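Local coordinates for insecticidal crystal protein Cry7Cal (Bacillus thuringiensis, PDB 5ZI1) that is toxic to migratory locusts and probably binds receptors in the insect, at residues Gly29-Val43 against Leu150-Gly162. Sequence-based numbering, arbitrary orientation.
Sequences GHGTAGGIIGLFTEV and LHLFLLKNAELFG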
ATOM      1  N   GLY A  29      17.043   3.425  -0.360  1.00 60.12           N
ATOM      2  CA  GLY A  29      18.092   4.062  -1.119  1.00 57.08           C
ATOM      3  C   GLY A  29      19.381   4.311  -0.356  1.00 64.19           C
ATOM      4  O   GLY A  29      20.429   4.492  -0.990  1.00 59.39           O
ATOM      5  N   HIS A  30      19.334   4.329   0.983  1.00 61.48           N
ATOM      6  CA  HIS A  30      20.538   4.544   1.780  1.00 64.68           C
ATOM      7  C   HIS A  30      21.581   3.462   1.499  1.00 65.35           C
ATOM      8  O   HIS A  30      21.257   2.326   1.131  1.00 63.10           O
ATOM      9  CB  HIS A  30      20.223   4.528   3.279  1.00 65.70           C
ATOM     10  CG  HIS A  30      19.413   5.687   3.779  1.00 69.21           C
ATOM     11  ND1 HIS A  30      18.044   5.765   3.619  1.00 72.69           N
ATOM     12  CD2 HIS A  30      19.762   6.765   4.524  1.00 72.88           C
ATOM     13  CE1 HIS A  30      17.590   6.862   4.203  1.00 70.79           C
ATOM     14  NE2 HIS A  30      18.612   7.486   4.761  1.00 73.98           N
ATOM     15  N   GLY A  31      22.848   3.812   1.728  1.00 68.56           N
ATOM     16  CA  GLY A  31      23.952   2.937   1.367  1.00 65.48           C
ATOM     17  C   GLY A  31      25.222   3.101   2.181  1.00 66.43           C
ATOM     18  O   GLY A  31      26.305   2.740   1.714  1.00 66.37           O
ATOM     19  N   THR A  32      25.114   3.646   3.394  1.00 71.94           N
ATOM     20  CA  THR A  32      26.250   3.717   4.303  1.00 70.21           C
ATOM     21  C   THR A  32      26.329   2.431   5.125  1.00 69.08           C
ATOM     22  O   THR A  32      25.316   1.787   5.407  1.00 67.51           O
ATOM     23  CB  THR A  32      26.145   4.931   5.237  1.00 68.75           C
ATOM     24  OG1 THR A  32      25.103   4.717   6.195  1.00 73.47           O
ATOM     25  CG2 THR A  32      25.847   6.202   4.450  1.00 67.72           C
ATOM     26  N   ALA A  33      27.549   2.054   5.510  1.00 63.71           N
ATOM     27  CA  ALA A  33      27.693   0.825   6.281  1.00 65.96           C
ATOM     28  C   ALA A  33      27.131   0.995   7.685  1.00 67.90           C
ATOM     29  O   ALA A  33      26.504   0.074   8.218  1.00 65.40           O
ATOM     30  CB  ALA A  33      29.159   0.386   6.327  1.00 64.67           C
ATOM     31  N   GLY A  34      27.325   2.172   8.286  1.00 71.22           N
ATOM     32  CA  GLY A  34      26.825   2.399   9.634  1.00 65.28           C
ATOM     33  C   GLY A  34      25.311   2.362   9.705  1.00 69.78           C
ATOM     34  O   GLY A  34      24.728   1.719  10.583  1.00 72.01           O
ATOM     35  N   GLY A  35      24.649   3.051   8.776  1.00 72.43           N
ATOM     36  CA  GLY A  35      23.199   2.980   8.726  1.00 63.74           C
ATOM     37  C   GLY A  35      22.700   1.594   8.366  1.00 63.47           C
ATOM     38  O   GLY A  35      21.720   1.113   8.940  1.00 62.32           O
ATOM     39  N   ILE A  36      23.357   0.938   7.399  1.00 65.00           N
ATOM     40  CA  ILE A  36      22.997  -0.436   7.043  1.00 62.41           C
ATOM     41  C   ILE A  36      23.037  -1.332   8.276  1.00 61.10           C
ATOM     42  O   ILE A  36      22.171  -2.194   8.462  1.00 56.19           O
ATOM     43  CB  ILE A  36      23.923  -0.961   5.930  1.00 60.94           C
ATOM     44  CG1 ILE A  36      23.514  -0.408   4.558  1.00 66.78           C
ATOM     45  CG2 ILE A  36      23.923  -2.473   5.894  1.00 59.00           C
ATOM     46  CD1 ILE A  36      22.530  -1.254   3.795  1.00 68.40           C
ATOM     47  N   ILE A  37      24.033  -1.127   9.144  1.00 61.29           N
ATOM     48  CA  ILE A  37      24.129  -1.921  10.364  1.00 63.59           C
ATOM     49  C   ILE A  37      22.948  -1.635  11.279  1.00 61.44           C
ATOM     50  O   ILE A  37      22.367  -2.551  11.873  1.00 61.14           O
ATOM     51  CB  ILE A  37      25.472  -1.662  11.071  1.00 66.88           C
ATOM     52  CG1 ILE A  37      26.620  -2.340  10.308  1.00 66.76           C
ATOM     53  CG2 ILE A  37      25.421  -2.153  12.520  1.00 64.16           C
ATOM     54  CD1 ILE A  37      28.001  -1.904  10.765  1.00 66.07           C
ATOM     55  N   GLY A  38      22.557  -0.367  11.389  1.00 62.34           N
ATOM     56  CA  GLY A  38      21.403  -0.028  12.201  1.00 57.96           C
ATOM     57  C   GLY A  38      20.113  -0.591  11.643  1.00 62.30           C
ATOM     58  O   GLY A  38      19.238  -1.029  12.399  1.00 60.86           O
ATOM     59  N   LEU A  39      19.973  -0.589  10.315  1.00 62.88           N
ATOM     60  CA  LEU A  39      18.793  -1.191   9.704  1.00 60.09           C
ATOM     61  C   LEU A  39      18.729  -2.689   9.993  1.00 60.89           C
ATOM     62  O   LEU A  39      17.674  -3.217  10.360  1.00 59.90           O
ATOM     63  CB  LEU A  39      18.777  -0.933   8.199  1.00 63.15           C
ATOM     64  CG  LEU A  39      17.565  -1.574   7.521  1.00 65.40           C
ATOM     65  CD1 LEU A  39      16.306  -1.000   8.120  1.00 66.58           C
ATOM     66  CD2 LEU A  39      17.559  -1.376   6.025  1.00 60.74           C
ATOM     67  N   PHE A  40      19.854  -3.389   9.844  1.00 58.23           N
ATOM     68  CA  PHE A  40      19.870  -4.822  10.111  1.00 56.14           C
ATOM     69  C   PHE A  40      19.466  -5.115  11.554  1.00 60.13           C
ATOM     70  O   PHE A  40      18.541  -5.893  11.804  1.00 58.44           O
ATOM     71  CB  PHE A  40      21.249  -5.396   9.812  1.00 54.54           C
ATOM     72  CG  PHE A  40      21.425  -5.896   8.392  1.00 60.16           C
ATOM     73  CD1 PHE A  40      20.771  -7.042   7.956  1.00 53.58           C
ATOM     74  CD2 PHE A  40      22.283  -5.238   7.509  1.00 60.72           C
ATOM     75  CE1 PHE A  40      20.946  -7.503   6.657  1.00 59.47           C
ATOM     76  CE2 PHE A  40      22.475  -5.690   6.211  1.00 57.67           C
ATOM     77  CZ  PHE A  40      21.810  -6.825   5.778  1.00 57.64           C
ATOM     78  N   THR A  41      20.150  -4.493  12.523  1.00 60.99           N
ATOM     79  CA  THR A  41      19.827  -4.727  13.931  1.00 63.47           C
ATOM     80  C   THR A  41      18.378  -4.376  14.237  1.00 60.67           C
ATOM     81  O   THR A  41      17.682  -5.122  14.934  1.00 62.63           O
ATOM     82  CB  THR A  41      20.754  -3.921  14.835  1.00 62.91           C
ATOM     83  OG1 THR A  41      20.601  -2.530  14.529  1.00 68.20           O
ATOM     84  CG2 THR A  41      22.209  -4.342  14.635  1.00 60.02           C
ATOM     85  N   GLU A  42      17.905  -3.247  13.710  1.00 60.65           N
ATOM     86  CA  GLU A  42      16.491  -2.893  13.816  1.00 62.91           C
ATOM     87  C   GLU A  42      15.603  -3.999  13.255  1.00 60.69           C
ATOM     88  O   GLU A  42      14.625  -4.417  13.891  1.00 58.29           O
ATOM     89  CB  GLU A  42      16.255  -1.586  13.060  1.00 65.01           C
ATOM     90  CG  GLU A  42      15.182  -0.667  13.590  1.00 70.02           C
ATOM     91  CD  GLU A  42      15.350   0.769  13.072  1.00 73.04           C
ATOM     92  OE1 GLU A  42      16.270   1.031  12.256  1.00 74.13           O
ATOM     93  OE2 GLU A  42      14.566   1.643  13.492  1.00 82.04           O
ATOM     94  N   VAL A  43      15.941  -4.487  12.055  1.00 56.54           N
ATOM     95  CA  VAL A  43      15.087  -5.421  11.331  1.00 53.50           C
ATOM     96  C   VAL A  43      15.093  -6.789  11.996  1.00 52.87           C
ATOM     97  O   VAL A  43      14.065  -7.479  12.036  1.00 52.41           O
ATOM     98  CB  VAL A  43      15.523  -5.501   9.853  1.00 58.93           C
ATOM     99  CG1 VAL A  43      15.087  -6.811   9.209  1.00 52.72           C
ATOM    100  CG2 VAL A  43      14.939  -4.335   9.077  1.00 60.72           C
ATOM    101  N   LEU A 150      14.144  -9.688   2.613  1.00 44.32           N
ATOM    102  CA  LEU A 150      15.478  -9.677   3.211  1.00 43.95           C
ATOM    103  C   LEU A 150      16.545 -10.086   2.203  1.00 46.42           C
ATOM    104  O   LEU A 150      17.646  -9.529   2.201  1.00 46.71           O
ATOM    105  CB  LEU A 150      15.520 -10.600   4.426  1.00 44.51           C
ATOM    106  CG  LEU A 150      14.652 -10.225   5.630  1.00 47.71           C
ATOM    107  CD1 LEU A 150      14.866 -11.245   6.732  1.00 44.30           C
ATOM    108  CD2 LEU A 150      14.972  -8.819   6.122  1.00 41.13           C
ATOM    109  N   HIS A 151      16.240 -11.065   1.348  1.00 44.58           N
ATOM    110  CA  HIS A 151      17.217 -11.550   0.375  1.00 43.96           C
ATOM    111  C   HIS A 151      17.604 -10.442  -0.590  1.00 45.39           C
ATOM    112  O   HIS A 151      18.789 -10.176  -0.807  1.00 42.21           O
ATOM    113  CB  HIS A 151      16.639 -12.753  -0.382  1.00 41.68           C
ATOM    114  CG  HIS A 151      17.630 -13.460  -1.261  1.00 51.04           C
ATOM    115  ND1 HIS A 151      17.246 -14.329  -2.262  1.00 46.49           N
ATOM    116  CD2 HIS A 151      18.985 -13.438  -1.282  1.00 41.60           C
ATOM    117  CE1 HIS A 151      18.323 -14.807  -2.861  1.00 49.02           C
ATOM    118  NE2 HIS A 151      19.389 -14.288  -2.279  1.00 48.42           N
ATOM    119  N   LEU A 152      16.604  -9.766  -1.159  1.00 46.64           N
ATOM    120  CA  LEU A 152      16.874  -8.677  -2.093  1.00 45.36           C
ATOM    121  C   LEU A 152      17.705  -7.584  -1.440  1.00 48.98           C
ATOM    122  O   LEU A 152      18.643  -7.042  -2.054  1.00 46.49           O
ATOM    123  CB  LEU A 152      15.555  -8.105  -2.613  1.00 41.81           C
ATOM    124  CG  LEU A 152      14.834  -9.113  -3.499  1.00 42.83           C
ATOM    125  CD1 LEU A 152      13.504  -8.575  -3.959  1.00 45.60           C
ATOM    126  CD2 LEU A 152      15.738  -9.423  -4.665  1.00 41.83           C
ATOM    127  N   PHE A 153      17.376  -7.257  -0.186  1.00 46.47           N
ATOM    128  CA  PHE A 153      18.102  -6.231   0.541  1.00 45.52           C
ATOM    129  C   PHE A 153      19.520  -6.675   0.856  1.00 47.41           C
ATOM    130  O   PHE A 153      20.466  -5.880   0.754  1.00 48.58           O
ATOM    131  CB  PHE A 153      17.361  -5.886   1.828  1.00 51.97           C
ATOM    132  CG  PHE A 153      18.171  -5.071   2.774  1.00 53.02           C
ATOM    133  CD1 PHE A 153      18.560  -3.784   2.434  1.00 56.66           C
ATOM    134  CD2 PHE A 153      18.570  -5.592   3.988  1.00 53.81           C
ATOM    135  CE1 PHE A 153      19.322  -3.026   3.298  1.00 60.11           C
ATOM    136  CE2 PHE A 153      19.330  -4.831   4.859  1.00 59.14           C
ATOM    137  CZ  PHE A 153      19.708  -3.551   4.511  1.00 56.53           C
ATOM    138  N   LEU A 154      19.688  -7.934   1.267  1.00 44.48           N
ATOM    139  CA  LEU A 154      21.031  -8.462   1.470  1.00 40.86           C
ATOM    140  C   LEU A 154      21.864  -8.366   0.190  1.00 48.00           C
ATOM    141  O   LEU A 154      23.061  -8.074   0.245  1.00 42.66           O
ATOM    142  CB  LEU A 154      20.961  -9.905   1.944  1.00 39.12           C
ATOM    143  CG  LEU A 154      22.339 -10.536   2.126  1.00 46.84           C
ATOM    144  CD1 LEU A 154      23.028  -9.859   3.261  1.00 45.74           C
ATOM    145  CD2 LEU A 154      22.303 -12.059   2.322  1.00 48.29           C
ATOM    146  N   LEU A 155      21.249  -8.617  -0.971  1.00 42.41           N
ATOM    147  CA  LEU A 155      22.008  -8.615  -2.211  1.00 47.35           C
ATOM    148  C   LEU A 155      22.508  -7.214  -2.528  1.00 50.85           C
ATOM    149  O   LEU A 155      23.587  -7.061  -3.112  1.00 52.83           O
ATOM    150  CB  LEU A 155      21.153  -9.182  -3.355  1.00 44.46           C
ATOM    151  CG  LEU A 155      21.062 -10.717  -3.380  1.00 45.59           C
ATOM    152  CD1 LEU A 155      19.861 -11.250  -4.161  1.00 37.07           C
ATOM    153  CD2 LEU A 155      22.388 -11.265  -3.937  1.00 46.05           C
ATOM    154  N   LYS A 156      21.758  -6.187  -2.108  1.00 47.56           N
ATOM    155  CA  LYS A 156      22.219  -4.812  -2.267  1.00 48.14           C
ATOM    156  C   LYS A 156      23.587  -4.609  -1.627  1.00 47.98           C
ATOM    157  O   LYS A 156      24.411  -3.845  -2.140  1.00 49.75           O
ATOM    158  CB  LYS A 156      21.197  -3.843  -1.663  1.00 48.68           C
ATOM    159  CG  LYS A 156      21.613  -2.375  -1.718  1.00 50.27           C
ATOM    160  CD  LYS A 156      20.505  -1.450  -1.201  1.00 53.36           C
ATOM    161  CE  LYS A 156      20.998  -0.016  -1.045  1.00 54.15           C
ATOM    162  NZ  LYS A 156      19.889   0.972  -0.963  1.00 51.80           N
ATOM    163  N   ASN A 157      23.850  -5.286  -0.506  1.00 46.60           N
ATOM    164  CA  ASN A 157      25.118  -5.078   0.186  1.00 45.51           C
ATOM    165  C   ASN A 157      26.316  -5.362  -0.728  1.00 52.55           C
ATOM    166  O   ASN A 157      27.334  -4.666  -0.649  1.00 53.75           O
ATOM    167  CB  ASN A 157      25.173  -5.936   1.452  1.00 47.08           C
ATOM    168  CG  ASN A 157      24.294  -5.381   2.593  1.00 52.49           C
ATOM    169  OD1 ASN A 157      24.647  -5.495   3.764  1.00 52.19           O
ATOM    170  ND2 ASN A 157      23.146  -4.806   2.250  1.00 48.71           N
ATOM    171  N   ALA A 158      26.211  -6.355  -1.624  1.00 49.40           N
ATOM    172  CA  ALA A 158      27.340  -6.650  -2.511  1.00 52.34           C
ATOM    173  C   ALA A 158      27.662  -5.457  -3.400  1.00 50.94           C
ATOM    174  O   ALA A 158      28.838  -5.116  -3.600  1.00 48.13           O
ATOM    175  CB  ALA A 158      27.064  -7.892  -3.370  1.00 44.52           C
ATOM    176  N   GLU A 159      26.632  -4.781  -3.921  1.00 49.79           N
ATOM    177  CA  GLU A 159      26.919  -3.615  -4.745  1.00 50.60           C
ATOM    178  C   GLU A 159      27.442  -2.463  -3.911  1.00 54.89           C
ATOM    179  O   GLU A 159      28.261  -1.673  -4.395  1.00 57.62           O
ATOM    180  CB  GLU A 159      25.686  -3.181  -5.553  1.00 54.47           C
ATOM    181  CG  GLU A 159      25.971  -1.895  -6.353  1.00 59.04           C
ATOM    182  CD  GLU A 159      26.369  -2.225  -7.798  1.00 61.26           C
ATOM    183  OE1 GLU A 159      26.219  -3.403  -8.200  1.00 56.03           O
ATOM    184  OE2 GLU A 159      26.894  -1.344  -8.529  1.00 61.12           O
ATOM    185  N   LEU A 160      27.000  -2.356  -2.656  1.00 54.52           N
ATOM    186  CA  LEU A 160      27.473  -1.255  -1.835  1.00 55.57           C
ATOM    187  C   LEU A 160      28.904  -1.478  -1.368  1.00 57.22           C
ATOM    188  O   LEU A 160      29.731  -0.556  -1.416  1.00 59.18           O
ATOM    189  CB  LEU A 160      26.563  -1.057  -0.624  1.00 57.07           C
ATOM    190  CG  LEU A 160      25.134  -0.570  -0.852  1.00 57.90           C
ATOM    191  CD1 LEU A 160      24.353  -0.764   0.434  1.00 56.34           C
ATOM    192  CD2 LEU A 160      25.127   0.877  -1.279  1.00 53.93           C
ATOM    193  N   PHE A 161      29.216  -2.681  -0.903  1.00 53.09           N
ATOM    194  CA  PHE A 161      30.459  -2.907  -0.192  1.00 52.23           C
ATOM    195  C   PHE A 161      31.369  -3.944  -0.844  1.00 58.58           C
ATOM    196  O   PHE A 161      32.523  -4.075  -0.410  1.00 58.83           O
ATOM    197  CB  PHE A 161      30.173  -3.328   1.260  1.00 53.21           C
ATOM    198  CG  PHE A 161      29.091  -2.503   1.956  1.00 58.72           C
ATOM    199  CD1 PHE A 161      29.232  -1.127   2.127  1.00 55.75           C
ATOM    200  CD2 PHE A 161      27.956  -3.122   2.480  1.00 54.18           C
ATOM    201  CE1 PHE A 161      28.253  -0.387   2.778  1.00 60.67           C
ATOM    202  CE2 PHE A 161      26.970  -2.384   3.143  1.00 57.71           C
ATOM    203  CZ  PHE A 161      27.114  -1.020   3.289  1.00 57.63           C
ATOM    204  N   GLY A 162      30.908  -4.658  -1.878  1.00 54.66           N
ATOM    205  CA  GLY A 162      31.669  -5.752  -2.477  1.00 58.21           C
ATOM    206  C   GLY A 162      33.097  -5.436  -2.874  1.00 55.26           C
ATOM    207  O   GLY A 162      34.036  -6.089  -2.407  1.00 55.07           O
TER
HETATM  208  O   HOH W   1      16.938   0.430  -0.451  1.00 56.55           O
HETATM  209  O   HOH W   2      21.819   2.977  -2.484  1.00 58.13           O
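Phe-153 reaches from helix 150-162 into the apolar side of helix 33-43, its CG anti to the backbone N (chi1 167°), and three side chains receive it. Leu-39 heads the other way to meet the far end of the ring, its CD2 lying 3.4 Å from Phe-153 CZ. Ile-36 runs alongside, pointing against it, with Ile-36 CD1 beside Phe-153 CE1 and CZ. Phe-40 takes the CE2 corner of Phe-153 over one face, offset toward the rim, with Phe-40 CZ 3.3 Å from Phe-153 CE2; the two ring planes are inclined by 45°. Farther along, Val-43 CG1 and Leu-150 CD2 touch at 3.7 Å.

Ile-36 is a knob in a hole made by Phe-153, Asn-157, Leu-160 and Phe-161, its CG1 at the edge of the Phe-161 ring. Ala-33 CB packs 3.7 Å from Phe-161 CE1, while Leu-160 CD2 lies against the bare CA of Gly-31. These nearly antiparallel helices (160°, axes 12.0 Å apart) belong to the N-terminal helical bundle of the three-domain Cry toxins, the part generally held to form the membrane pore. Helix 73-101 adds Leu-97 and Thr-94 to the same core.

Among the polar groups, Lys-156 runs out fully extended to the loop before helix 33-43. Its NZ donates to His-30 O at 2.8 Å, tilted from the carbonyl plane, and also to two waters, one of which accepts from Gly-29 N as well. Buried Asn-157 puts its OD1 near the plane of the Phe-40 ring, Asn-157 OD1 being 3.3 Å from Phe-40 CE2, with the amide turned steeply against the ring; the hydrogen bond to that oxygen comes from Tyr-93 OH. At the helix start, Thr-32 is the N-cap residue, and its OG1 accepts from Gly-35 N at 3.1 Å.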